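Local coordinates for uncharacterized protein (Pseudomonas syringae pv. tomato, PDB 3K4I), which is of unknown function but belongs to the aldolase/RraA family, is built round a mixed beta sheet flanked by helices, and assembles from three copies of the chain, at residues D96-G101 against V121-D126; K114-D119 against Y133-R138; G55-V60 against V86-N91. One frame throughout, in Å; residues are numbered along the deposited sequence.

Interaction 3 (G55-V60 with V86-N91) and interaction 2 (K114-D119 with Y133-R138) are steps across the parallel part of one mixed sheet: strands 85-90 and 115-119 are neighbours in it, and Val117 N lies 2.8 Å from Ile87 O. Asp119 OD2, 2.7 Å from Ser90 OG, probably adds a side-chain hydrogen bond to the same seam. Interaction 1 joins two loops beside this sheet, and its Trp100 packs against both sheet contacts, with CH2 3.2 Å from Thr116 OG1. A magnesium ion lies by interaction 1, about 4 Å from the side chain of Asp124, but about 13 Å from that of Leu135 in interaction 2.

Interaction 1: residues D96-G101 against V121-D126; sequences DCTVWG and VARDID
The loop at Thr98-Gly101 runs alongside Val121-Asp124, held by two backbone hydrogen bonds: Val99 N to Val121 O, and a nearly straight one (170°) from Arg123 N to Trp100 O at 2.9 Å. Further back, one water links Cys97 O, to which it donates, with Val121 N. With CG1 of Val121 anti to the carbonyl carbon (chi1 -63°), CG2 falls between the backbone N and that carbon, where it presses on Cys97 O at 3.1 Å. The Thr98 methyl CG2 sits over the peptide that joins Ala122 to Arg123, 3.4 Å from Ala122 C. The Thr98 hydroxyl rests on the arginine chain, OG1 to Arg123 CD 3.4 Å, at about a right angle to it; its hydrogen bond goes to Gln143 O. On the other side of the backbone, Trp100 CB meets Ala122 CB at 3.9 Å. Extended beyond CG, Arg123 reaches Met142 O and forms a salt bridge with Asp30 of a second subunit. Asp124 OD2 faces Gly101 CA at 3.7 Å and accepts from Asp102 N. The carboxylate, about 4 Å from the magnesium ion, thus ties this turn to the start of helix 102-110, while the arginine beside it carries the contact to the second subunit.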
ATOM      1  N   ASP C  96       4.172   0.729  16.164  1.00 12.63           N
ATOM      2  CA  ASP C  96       4.264  -0.430  17.070  1.00 13.40           C
ATOM      3  C   ASP C  96       2.994  -0.706  17.898  1.00 11.83           C
ATOM      4  O   ASP C  96       2.910  -1.696  18.627  1.00 11.81           O
ATOM      5  CB  ASP C  96       5.488  -0.302  17.990  1.00 16.14           C
ATOM      6  CG  ASP C  96       5.375   0.864  18.962  1.00 23.49           C
ATOM      7  OD1 ASP C  96       4.772   1.905  18.618  1.00 16.70           O
ATOM      8  OD2 ASP C  96       5.907   0.738  20.074  1.00 17.97           O
ATOM      9  N   CYS C  97       2.002   0.169  17.767  1.00  9.40           N
ATOM     10  CA  CYS C  97       0.704  -0.061  18.399  1.00  8.72           C
ATOM     11  C   CYS C  97      -0.354   0.654  17.573  1.00  8.12           C
ATOM     12  O   CYS C  97      -0.053   1.570  16.794  1.00  9.48           O
ATOM     13  CB  CYS C  97       0.685   0.430  19.847  1.00  8.40           C
ATOM     14  SG  CYS C  97       1.194   2.159  20.081  1.00 12.93           S
ATOM     15  N   THR C  98      -1.589   0.215  17.737  1.00  6.45           N
ATOM     16  CA  THR C  98      -2.715   0.730  16.933  1.00  6.39           C
ATOM     17  C   THR C  98      -3.699   1.518  17.791  1.00  6.10           C
ATOM     18  O   THR C  98      -3.838   1.269  18.998  1.00  7.49           O
ATOM     19  CB  THR C  98      -3.443  -0.418  16.242  1.00  6.03           C
ATOM     20  OG1 THR C  98      -3.878  -1.358  17.228  1.00  6.30           O
ATOM     21  CG2 THR C  98      -2.505  -1.121  15.260  1.00  7.21           C
ATOM     22  N   VAL C  99      -4.368   2.484  17.171  1.00  4.59           N
ATOM     23  CA  VAL C  99      -5.305   3.343  17.881  1.00  4.56           C
ATOM     24  C   VAL C  99      -6.661   3.356  17.166  1.00  6.50           C
ATOM     25  O   VAL C  99      -7.418   4.326  17.278  1.00  7.92           O
ATOM     26  CB  VAL C  99      -4.772   4.793  18.113  1.00  4.52           C
ATOM     27  CG1 VAL C  99      -3.588   4.810  19.110  1.00  3.92           C
ATOM     28  CG2 VAL C  99      -4.402   5.472  16.823  1.00  4.40           C
ATOM     29  N   TRP C 100      -6.964   2.269  16.461  1.00  5.40           N
ATOM     30  CA  TRP C 100      -8.312   2.087  15.836  1.00  6.39           C
ATOM     31  C   TRP C 100      -8.476   0.603  15.526  1.00  7.63           C
ATOM     32  O   TRP C 100      -7.517  -0.051  15.097  1.00  7.49           O
ATOM     33  CB  TRP C 100      -8.425   2.869  14.546  1.00  6.13           C
ATOM     34  CG  TRP C 100      -9.850   2.939  14.033  1.00  3.96           C
ATOM     35  CD1 TRP C 100     -10.427   2.136  13.095  1.00  5.15           C
ATOM     36  CD2 TRP C 100     -10.856   3.851  14.472  1.00  5.03           C
ATOM     37  NE1 TRP C 100     -11.763   2.508  12.901  1.00  5.17           N
ATOM     38  CE2 TRP C 100     -12.041   3.556  13.736  1.00  4.95           C
ATOM     39  CE3 TRP C 100     -10.864   4.910  15.404  1.00  4.43           C
ATOM     40  CZ2 TRP C 100     -13.246   4.260  13.929  1.00  5.27           C
ATOM     41  CZ3 TRP C 100     -12.056   5.603  15.620  1.00  6.44           C
ATOM     42  CH2 TRP C 100     -13.239   5.283  14.855  1.00  3.88           C
ATOM     43  N   GLY C 101      -9.666   0.058  15.751  1.00  6.67           N
ATOM     44  CA  GLY C 101      -9.907  -1.347  15.423  1.00  6.98           C
ATOM     45  C   GLY C 101     -11.393  -1.599  15.242  1.00  8.43           C
ATOM     46  O   GLY C 101     -12.137  -0.651  14.982  1.00  8.00           O
ATOM     47  N   VAL C 121      -1.011   3.953  13.196  1.00  4.53           N
ATOM     48  CA  VAL C 121      -1.530   2.777  12.480  1.00  4.99           C
ATOM     49  C   VAL C 121      -2.812   2.220  13.102  1.00  5.52           C
ATOM     50  O   VAL C 121      -3.180   2.595  14.236  1.00  4.74           O
ATOM     51  CB  VAL C 121      -0.443   1.679  12.347  1.00  5.08           C
ATOM     52  CG1 VAL C 121       0.723   2.207  11.509  1.00  6.56           C
ATOM     53  CG2 VAL C 121       0.033   1.160  13.718  1.00  6.90           C
ATOM     54  N   ALA C 122      -3.504   1.369  12.341  1.00  5.07           N
ATOM     55  CA  ALA C 122      -4.777   0.774  12.776  1.00  6.29           C
ATOM     56  C   ALA C 122      -4.746  -0.743  12.685  1.00  5.64           C
ATOM     57  O   ALA C 122      -3.952  -1.298  11.923  1.00  4.95           O
ATOM     58  CB  ALA C 122      -5.936   1.320  11.919  1.00  6.28           C
ATOM     59  N   ARG C 123      -5.630  -1.403  13.431  1.00  6.41           N
ATOM     60  CA  ARG C 123      -5.790  -2.863  13.343  1.00  7.18           C
ATOM     61  C   ARG C 123      -7.173  -3.225  12.835  1.00  7.61           C
ATOM     62  O   ARG C 123      -7.978  -2.335  12.565  1.00  7.22           O
ATOM     63  CB  ARG C 123      -5.499  -3.538  14.688  1.00  7.36           C
ATOM     64  CG  ARG C 123      -6.525  -3.379  15.803  1.00  6.53           C
ATOM     65  CD  ARG C 123      -5.942  -4.075  17.011  1.00  7.69           C
ATOM     66  NE  ARG C 123      -6.866  -4.124  18.137  1.00  7.47           N
ATOM     67  CZ  ARG C 123      -6.642  -4.855  19.220  1.00  7.10           C
ATOM     68  NH1 ARG C 123      -5.520  -5.577  19.305  1.00  7.77           N
ATOM     69  NH2 ARG C 123      -7.518  -4.850  20.211  1.00  8.07           N
ATOM     70  N   ASP C 124      -7.441  -4.527  12.719  1.00  8.54           N
ATOM     71  CA  ASP C 124      -8.744  -5.006  12.258  1.00  9.60           C
ATOM     72  C   ASP C 124      -9.092  -4.459  10.884  1.00  9.89           C
ATOM     73  O   ASP C 124     -10.238  -4.096  10.594  1.00  9.80           O
ATOM     74  CB  ASP C 124      -9.820  -4.675  13.294  1.00 10.48           C
ATOM     75  CG  ASP C 124      -9.712  -5.551  14.524  1.00 12.37           C
ATOM     76  OD1 ASP C 124      -9.588  -6.790  14.375  1.00 12.88           O
ATOM     77  OD2 ASP C 124      -9.735  -5.015  15.638  1.00 11.39           O
ATOM     78  N   ILE C 125      -8.077  -4.427  10.035  1.00  9.62           N
ATOM     79  CA  ILE C 125      -8.180  -3.932   8.682  1.00  9.85           C
ATOM     80  C   ILE C 125      -9.251  -4.679   7.880  1.00  9.39           C
ATOM     81  O   ILE C 125      -9.962  -4.079   7.082  1.00  9.86           O
ATOM     82  CB  ILE C 125      -6.801  -3.997   7.979  1.00 11.13           C
ATOM     83  CG1 ILE C 125      -5.778  -3.120   8.730  1.00 12.77           C
ATOM     84  CG2 ILE C 125      -6.897  -3.569   6.516  1.00 13.34           C
ATOM     85  CD1 ILE C 125      -6.235  -1.683   9.065  1.00 12.72           C
ATOM     86  N   ASP C 126      -9.387  -5.980   8.121  1.00  8.93           N
ATOM     87  CA  ASP C 126     -10.390  -6.759   7.406  1.00  9.66           C
ATOM     88  C   ASP C 126     -11.818  -6.319   7.717  1.00  9.15           C
ATOM     89  O   ASP C 126     -12.658  -6.277   6.813  1.00  9.50           O
ATOM     90  CB  ASP C 126     -10.165  -8.261   7.629  1.00 12.17           C
ATOM     91  CG  ASP C 126      -8.911  -8.769   6.917  1.00 13.25           C
ATOM     92  OD1 ASP C 126      -8.740  -8.510   5.700  1.00 14.03           O
ATOM     93  OD2 ASP C 126      -8.077  -9.413   7.579  1.00 14.02           O
TER
HETATM   94  O   HOH W   1      -0.088   4.151  15.910  1.00  7.61           O

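Interaction 2: residues K114-D119 against Y133-R138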
ATOM      1  N   LYS C 114     -17.799   9.782  10.268  1.00  5.85           N
ATOM      2  CA  LYS C 114     -17.618   9.680   8.799  1.00  7.73           C
ATOM      3  C   LYS C 114     -16.339   8.997   8.350  1.00  7.17           C
ATOM      4  O   LYS C 114     -16.266   8.480   7.232  1.00  6.54           O
ATOM      5  CB  LYS C 114     -17.669  11.064   8.113  1.00 10.16           C
ATOM      6  CG  LYS C 114     -18.829  11.979   8.495  1.00 13.26           C
ATOM      7  CD  LYS C 114     -20.132  11.522   7.894  1.00 13.61           C
ATOM      8  CE  LYS C 114     -20.124  11.513   6.373  1.00 13.92           C
ATOM      9  NZ  LYS C 114     -19.962  12.871   5.815  1.00 15.59           N
ATOM     10  N   GLY C 115     -15.316   9.051   9.201  1.00  6.62           N
ATOM     11  CA  GLY C 115     -14.032   8.463   8.861  1.00  6.10           C
ATOM     12  C   GLY C 115     -13.017   8.719   9.968  1.00  5.14           C
ATOM     13  O   GLY C 115     -13.266   9.484  10.921  1.00  4.11           O
ATOM     14  N   THR C 116     -11.869   8.090   9.828  1.00  5.73           N
ATOM     15  CA  THR C 116     -10.805   8.213  10.814  1.00  6.17           C
ATOM     16  C   THR C 116      -9.497   8.401  10.087  1.00  5.58           C
ATOM     17  O   THR C 116      -9.176   7.633   9.171  1.00  6.62           O
ATOM     18  CB  THR C 116     -10.733   6.977  11.736  1.00  7.38           C
ATOM     19  OG1 THR C 116     -11.951   6.911  12.473  1.00  5.01           O
ATOM     20  CG2 THR C 116      -9.627   7.141  12.750  1.00  4.88           C
ATOM     21  N   VAL C 117      -8.760   9.420  10.516  1.00  4.42           N
ATOM     22  CA  VAL C 117      -7.456   9.777   9.949  1.00  4.75           C
ATOM     23  C   VAL C 117      -6.457   9.540  11.076  1.00  4.61           C
ATOM     24  O   VAL C 117      -6.651  10.096  12.160  1.00  6.17           O
ATOM     25  CB  VAL C 117      -7.455  11.261   9.565  1.00  5.99           C
ATOM     26  CG1 VAL C 117      -6.086  11.697   9.118  1.00  5.50           C
ATOM     27  CG2 VAL C 117      -8.471  11.514   8.477  1.00  5.85           C
ATOM     28  N   ILE C 118      -5.378   8.784  10.822  1.00  5.15           N
ATOM     29  CA  ILE C 118      -4.431   8.408  11.883  1.00  5.52           C
ATOM     30  C   ILE C 118      -2.979   8.702  11.557  1.00  4.44           C
ATOM     31  O   ILE C 118      -2.433   8.189  10.573  1.00  3.84           O
ATOM     32  CB  ILE C 118      -4.548   6.910  12.275  1.00  6.51           C
ATOM     33  CG1 ILE C 118      -6.003   6.535  12.545  1.00  5.99           C
ATOM     34  CG2 ILE C 118      -3.726   6.622  13.515  1.00  6.51           C
ATOM     35  CD1 ILE C 118      -6.217   5.053  12.769  1.00  8.53           C
ATOM     36  N   ASP C 119      -2.376   9.519  12.421  1.00  5.26           N
ATOM     37  CA  ASP C 119      -0.928   9.745  12.418  1.00  6.02           C
ATOM     38  C   ASP C 119      -0.381   8.605  13.282  1.00  5.66           C
ATOM     39  O   ASP C 119      -0.072   8.783  14.453  1.00  6.03           O
ATOM     40  CB  ASP C 119      -0.629  11.143  12.982  1.00  7.57           C
ATOM     41  CG  ASP C 119       0.851  11.366  13.307  1.00 10.91           C
ATOM     42  OD1 ASP C 119       1.692  10.854  12.578  1.00  7.05           O
ATOM     43  OD2 ASP C 119       1.126  12.064  14.309  1.00  9.66           O
ATOM     44  N   TYR C 133     -15.447   1.301   5.686  1.00  7.23           N
ATOM     45  CA  TYR C 133     -15.288   2.482   6.534  1.00  6.60           C
ATOM     46  C   TYR C 133     -14.070   3.294   6.065  1.00  5.96           C
ATOM     47  O   TYR C 133     -12.997   2.732   5.848  1.00  5.49           O
ATOM     48  CB  TYR C 133     -15.088   2.078   7.991  1.00  6.46           C
ATOM     49  CG  TYR C 133     -14.920   3.279   8.900  1.00  6.10           C
ATOM     50  CD1 TYR C 133     -16.013   4.116   9.164  1.00  6.30           C
ATOM     51  CD2 TYR C 133     -13.693   3.570   9.518  1.00  7.15           C
ATOM     52  CE1 TYR C 133     -15.906   5.214   9.974  1.00  6.24           C
ATOM     53  CE2 TYR C 133     -13.573   4.691  10.361  1.00  5.85           C
ATOM     54  CZ  TYR C 133     -14.700   5.504  10.584  1.00  6.58           C
ATOM     55  OH  TYR C 133     -14.613   6.610  11.408  1.00  6.16           O
ATOM     56  N   PRO C 134     -14.228   4.619   5.905  1.00  5.03           N
ATOM     57  CA  PRO C 134     -13.125   5.410   5.397  1.00  4.61           C
ATOM     58  C   PRO C 134     -11.993   5.623   6.423  1.00  5.41           C
ATOM     59  O   PRO C 134     -12.060   6.511   7.271  1.00  6.05           O
ATOM     60  CB  PRO C 134     -13.801   6.727   4.984  1.00  4.77           C
ATOM     61  CG  PRO C 134     -15.293   6.335   4.785  1.00  6.39           C
ATOM     62  CD  PRO C 134     -15.482   5.407   5.946  1.00  4.79           C
ATOM     63  N   LEU C 135     -10.995   4.754   6.331  1.00  4.81           N
ATOM     64  CA  LEU C 135      -9.832   4.778   7.233  1.00  6.09           C
ATOM     65  C   LEU C 135      -8.592   5.195   6.501  1.00  6.04           C
ATOM     66  O   LEU C 135      -8.247   4.623   5.451  1.00  7.44           O
ATOM     67  CB  LEU C 135      -9.586   3.365   7.802  1.00  8.02           C
ATOM     68  CG  LEU C 135      -8.310   3.190   8.652  1.00  7.87           C
ATOM     69  CD1 LEU C 135      -8.548   3.993   9.883  1.00 10.13           C
ATOM     70  CD2 LEU C 135      -8.104   1.738   9.023  1.00  9.96           C
ATOM     71  N   PHE C 136      -7.881   6.151   7.094  1.00  6.00           N
ATOM     72  CA  PHE C 136      -6.641   6.640   6.541  1.00  5.96           C
ATOM     73  C   PHE C 136      -5.591   6.565   7.624  1.00  5.07           C
ATOM     74  O   PHE C 136      -5.839   7.004   8.753  1.00  5.82           O
ATOM     75  CB  PHE C 136      -6.891   8.066   6.073  1.00  6.46           C
ATOM     76  CG  PHE C 136      -8.000   8.155   5.090  1.00  4.75           C
ATOM     77  CD1 PHE C 136      -7.736   8.134   3.719  1.00  5.89           C
ATOM     78  CD2 PHE C 136      -9.323   8.192   5.520  1.00  6.33           C
ATOM     79  CE1 PHE C 136      -8.776   8.191   2.794  1.00  7.09           C
ATOM     80  CE2 PHE C 136     -10.388   8.210   4.584  1.00  7.00           C
ATOM     81  CZ  PHE C 136     -10.102   8.208   3.222  1.00  5.72           C
ATOM     82  N   SER C 137      -4.427   5.999   7.314  1.00  5.91           N
ATOM     83  CA  SER C 137      -3.410   5.820   8.333  1.00  5.24           C
ATOM     84  C   SER C 137      -2.055   5.611   7.696  1.00  5.69           C
ATOM     85  O   SER C 137      -1.953   5.447   6.488  1.00  6.85           O
ATOM     86  CB  SER C 137      -3.732   4.574   9.177  1.00  5.67           C
ATOM     87  OG  SER C 137      -3.584   3.399   8.395  1.00  5.35           O
ATOM     88  N   ARG C 138      -1.023   5.575   8.530  1.00  5.70           N
ATOM     89  CA  ARG C 138       0.326   5.279   8.058  1.00  6.71           C
ATOM     90  C   ARG C 138       0.567   3.789   7.849  1.00  7.42           C
ATOM     91  O   ARG C 138       1.691   3.354   7.540  1.00  9.66           O
ATOM     92  CB  ARG C 138       1.357   5.819   9.038  1.00  6.17           C
ATOM     93  CG  ARG C 138       1.308   7.343   9.158  1.00  6.69           C
ATOM     94  CD  ARG C 138       2.529   7.912   9.894  1.00  5.99           C
ATOM     95  NE  ARG C 138       2.263   9.327  10.179  1.00  7.61           N
ATOM     96  CZ  ARG C 138       2.247  10.308   9.271  1.00  5.77           C
ATOM     97  NH1 ARG C 138       2.523  10.062   8.008  1.00  8.22           N
ATOM     98  NH2 ARG C 138       1.947  11.563   9.652  1.00  9.06           N
TER
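Tyr133 and Phe136 both meet Thr116 at a ring edge: the tyrosine takes OG1 near its plane, the phenylalanine the carbonyl O, 3.7 Å from Phe136 CD2. Gly115 CA comes obliquely to the tyrosine ring, 3.5 Å from Tyr133 CZ. With CG anti to the backbone N (chi1 -180°), Tyr133 reaches across to the neighbouring strand, and its OH lies 2.9 Å from Thr116 OG1, a hydrogen bond in which either hydroxyl may be the donor. The third flat group, the Arg138 guanidinium, grips Asp119 side-on. NE, 2.9 Å from Asp119 OD1, approaches the anti lone pair, whereas NH2 meets the same oxygen from above the carboxylate plane, so two N-H groups converge on one atom and the two planes stand 87° apart. A second carboxylate, that of Asp161, also bonds NH2, and the other Asp119 oxygen is held by Ser90 OG.

Between these ends the parallel backbones alternate donor and acceptor: Thr116 N to Pro134 O, Phe136 N to Thr116 O, and a shorter but more bent bond from Ile118 N to Phe136 O at 2.8 Å. Beside Thr116, Leu135 and Ile118 touch methyl to methyl, CD1 to CD1 at 3.9 Å. At the start of the pair, Pro134 CG lies 3.4 Å from Lys114 O.

Strand 115-119, helix 125-130 and strand 135-137 form a beta-alpha-beta unit. Ile125 and Val128 of its helix pack on Leu135, Thr105, Ala108 and Leu109 of helix 102-110 pack on Tyr133, Val99 and Trp100 cover Ile118, and strand 85-90 pairs with the other edge of strand 115-119.

Interaction 3: residues G55-V60 against V86-N91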
ATOM      1  N   GLY C  55     -15.867  15.669   6.649  1.00  7.19           N
ATOM      2  CA  GLY C  55     -16.510  15.963   7.948  1.00  6.60           C
ATOM      3  C   GLY C  55     -15.647  16.868   8.803  1.00  6.98           C
ATOM      4  O   GLY C  55     -14.610  17.381   8.348  1.00  8.48           O
ATOM      5  N   ILE C  56     -16.095  17.081  10.035  1.00  5.54           N
ATOM      6  CA  ILE C  56     -15.482  18.044  10.934  1.00  6.04           C
ATOM      7  C   ILE C  56     -14.505  17.324  11.829  1.00  6.10           C
ATOM      8  O   ILE C  56     -14.867  16.331  12.438  1.00  7.44           O
ATOM      9  CB  ILE C  56     -16.597  18.685  11.802  1.00  7.14           C
ATOM     10  CG1 ILE C  56     -17.669  19.298  10.893  1.00  9.07           C
ATOM     11  CG2 ILE C  56     -16.012  19.668  12.786  1.00  8.94           C
ATOM     12  CD1 ILE C  56     -17.148  20.401   9.889  1.00  8.47           C
ATOM     13  N   ALA C  57     -13.284  17.843  11.930  1.00  6.26           N
ATOM     14  CA  ALA C  57     -12.253  17.198  12.720  1.00  5.94           C
ATOM     15  C   ALA C  57     -12.650  17.146  14.188  1.00  4.82           C
ATOM     16  O   ALA C  57     -13.001  18.174  14.768  1.00  6.14           O
ATOM     17  CB  ALA C  57     -10.922  17.959  12.579  1.00  7.87           C
ATOM     18  N   PHE C  58     -12.537  15.957  14.784  1.00  2.35           N
ATOM     19  CA  PHE C  58     -12.604  15.774  16.205  1.00  2.37           C
ATOM     20  C   PHE C  58     -11.239  15.168  16.525  1.00  2.80           C
ATOM     21  O   PHE C  58     -10.920  14.085  16.013  1.00  3.87           O
ATOM     22  CB  PHE C  58     -13.704  14.771  16.561  1.00  4.79           C
ATOM     23  CG  PHE C  58     -13.785  14.464  18.023  1.00  6.17           C
ATOM     24  CD1 PHE C  58     -14.754  15.096  18.806  1.00  6.47           C
ATOM     25  CD2 PHE C  58     -12.861  13.596  18.634  1.00  6.18           C
ATOM     26  CE1 PHE C  58     -14.860  14.851  20.157  1.00  6.93           C
ATOM     27  CE2 PHE C  58     -12.932  13.349  20.018  1.00  6.30           C
ATOM     28  CZ  PHE C  58     -13.959  13.970  20.776  1.00  5.82           C
ATOM     29  N   THR C  59     -10.443  15.900  17.287  1.00  3.35           N
ATOM     30  CA  THR C  59      -9.024  15.556  17.462  1.00  4.93           C
ATOM     31  C   THR C  59      -8.769  14.686  18.686  1.00  5.48           C
ATOM     32  O   THR C  59      -9.427  14.818  19.731  1.00  5.31           O
ATOM     33  CB  THR C  59      -8.154  16.817  17.541  1.00  5.08           C
ATOM     34  OG1 THR C  59      -8.659  17.702  18.553  1.00  6.74           O
ATOM     35  CG2 THR C  59      -8.149  17.565  16.212  1.00  8.28           C
ATOM     36  N   VAL C  60      -7.800  13.792  18.559  1.00  5.27           N
ATOM     37  CA  VAL C  60      -7.446  12.883  19.653  1.00  4.84           C
ATOM     38  C   VAL C  60      -5.926  12.881  19.701  1.00  3.26           C
ATOM     39  O   VAL C  60      -5.281  12.624  18.676  1.00  4.96           O
ATOM     40  CB  VAL C  60      -7.920  11.445  19.324  1.00  5.18           C
ATOM     41  CG1 VAL C  60      -7.619  10.511  20.501  1.00  6.26           C
ATOM     42  CG2 VAL C  60      -9.423  11.439  18.966  1.00  6.60           C
ATOM     43  N   VAL C  86     -15.106  13.690  11.451  1.00  3.72           N
ATOM     44  CA  VAL C  86     -14.002  12.817  11.041  1.00  4.82           C
ATOM     45  C   VAL C  86     -13.012  12.833  12.218  1.00  4.58           C
ATOM     46  O   VAL C  86     -12.579  13.885  12.602  1.00  6.53           O
ATOM     47  CB  VAL C  86     -13.324  13.375   9.774  1.00  5.25           C
ATOM     48  CG1 VAL C  86     -12.017  12.667   9.464  1.00  7.59           C
ATOM     49  CG2 VAL C  86     -14.289  13.285   8.560  1.00  8.23           C
ATOM     50  N   ILE C  87     -12.672  11.665  12.769  1.00  4.21           N
ATOM     51  CA  ILE C  87     -11.804  11.572  13.931  1.00  4.29           C
ATOM     52  C   ILE C  87     -10.381  11.673  13.396  1.00  5.13           C
ATOM     53  O   ILE C  87     -10.058  11.005  12.422  1.00  5.91           O
ATOM     54  CB  ILE C  87     -12.020  10.224  14.669  1.00  5.27           C
ATOM     55  CG1 ILE C  87     -13.376  10.222  15.394  1.00  3.40           C
ATOM     56  CG2 ILE C  87     -10.819   9.962  15.665  1.00  3.66           C
ATOM     57  CD1 ILE C  87     -13.853   8.841  15.997  1.00  5.64           C
ATOM     58  N   VAL C  88      -9.562  12.530  14.007  1.00  5.11           N
ATOM     59  CA  VAL C  88      -8.175  12.702  13.558  1.00  4.73           C
ATOM     60  C   VAL C  88      -7.351  12.398  14.774  1.00  4.46           C
ATOM     61  O   VAL C  88      -7.421  13.138  15.747  1.00  4.00           O
ATOM     62  CB  VAL C  88      -7.871  14.116  13.041  1.00  4.79           C
ATOM     63  CG1 VAL C  88      -6.378  14.229  12.607  1.00  6.83           C
ATOM     64  CG2 VAL C  88      -8.803  14.466  11.878  1.00  5.58           C
ATOM     65  N   SER C  89      -6.594  11.294  14.711  1.00  6.89           N
ATOM     66  CA  SER C  89      -5.906  10.742  15.865  1.00  7.38           C
ATOM     67  C   SER C  89      -4.429  10.823  15.658  1.00  6.14           C
ATOM     68  O   SER C  89      -3.922  10.400  14.605  1.00  6.37           O
ATOM     69  CB  SER C  89      -6.298   9.278  16.091  1.00  9.75           C
ATOM     70  OG  SER C  89      -7.619   9.198  16.587  1.00 18.48           O
ATOM     71  N   SER C  90      -3.745  11.346  16.653  1.00  5.63           N
ATOM     72  CA  SER C  90      -2.278  11.502  16.544  1.00  5.81           C
ATOM     73  C   SER C  90      -1.562  10.718  17.628  1.00  5.11           C
ATOM     74  O   SER C  90      -1.769  10.945  18.816  1.00  4.54           O
ATOM     75  CB  SER C  90      -1.890  12.990  16.490  1.00  6.47           C
ATOM     76  OG  SER C  90      -0.493  13.134  16.230  1.00 13.55           O
ATOM     77  N   ASN C  91      -0.704   9.799  17.182  1.00  5.79           N
ATOM     78  CA  ASN C  91       0.020   8.901  18.074  1.00  7.44           C
ATOM     79  C   ASN C  91       1.508   8.895  17.701  1.00  7.62           C
ATOM     80  O   ASN C  91       2.174   7.823  17.655  1.00  7.21           O
ATOM     81  CB  ASN C  91      -0.594   7.497  18.015  1.00  8.77           C
ATOM     82  CG  ASN C  91       0.006   6.544  19.041  1.00  8.60           C
ATOM     83  OD1 ASN C  91       0.391   6.960  20.149  1.00  9.64           O
ATOM     84  ND2 ASN C  91       0.119   5.265  18.671  1.00  9.62           N
TER
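Val60 and Ile87 form the close-packed part of this parallel pair: the two side chains cross obliquely and touch through their CG2 methyls at 3.9 Å. Ser89 adds its hydroxyl to the same face, with OG 3.6 Å from Val60 CB, and the carbonyl of Val60 receives Ser90 N in a bond of 2.8 Å. At the opposite end, Val86 CG2 lies 3.4 Å from Gly55 N. With CG1 of Val86 anti to the backbone N (chi1 169°), CG2 is left beside that N and meets the Gly55 backbone.

The face of Ala57, Thr59, Val86 and Val88 is looser away from Gly55. Ala57 CB reaches Val88 CG2 only at 4.1 Å, while Thr59 meets the second strand mainly through its backbone and gives its hydroxyl to the hydrogen bond with Val156 O. At the start of the pair, the partly exposed Ile56 points its side chain away from the second strand and contributes its carbonyl, which accepts from Val86 N at 2.8 Å; this donor stands 51° above the carbonyl plane. Phe58 N to Val86 O, Val88 N to Phe58 O and Val60 N to Val88 O complete the parallel pattern, in which the strand axes cross at -32°.

Leu158 and Ile160 of strand 158-160 pack on the face of Val88, whereas Leu151 and Val154 of strand 150-154, together with Tyr77, lie against Val60. Strand 53-63 also pairs antiparallel with strands 150-154 and 170-174, and strand 85-90 passes the sheet on to strand 115-119.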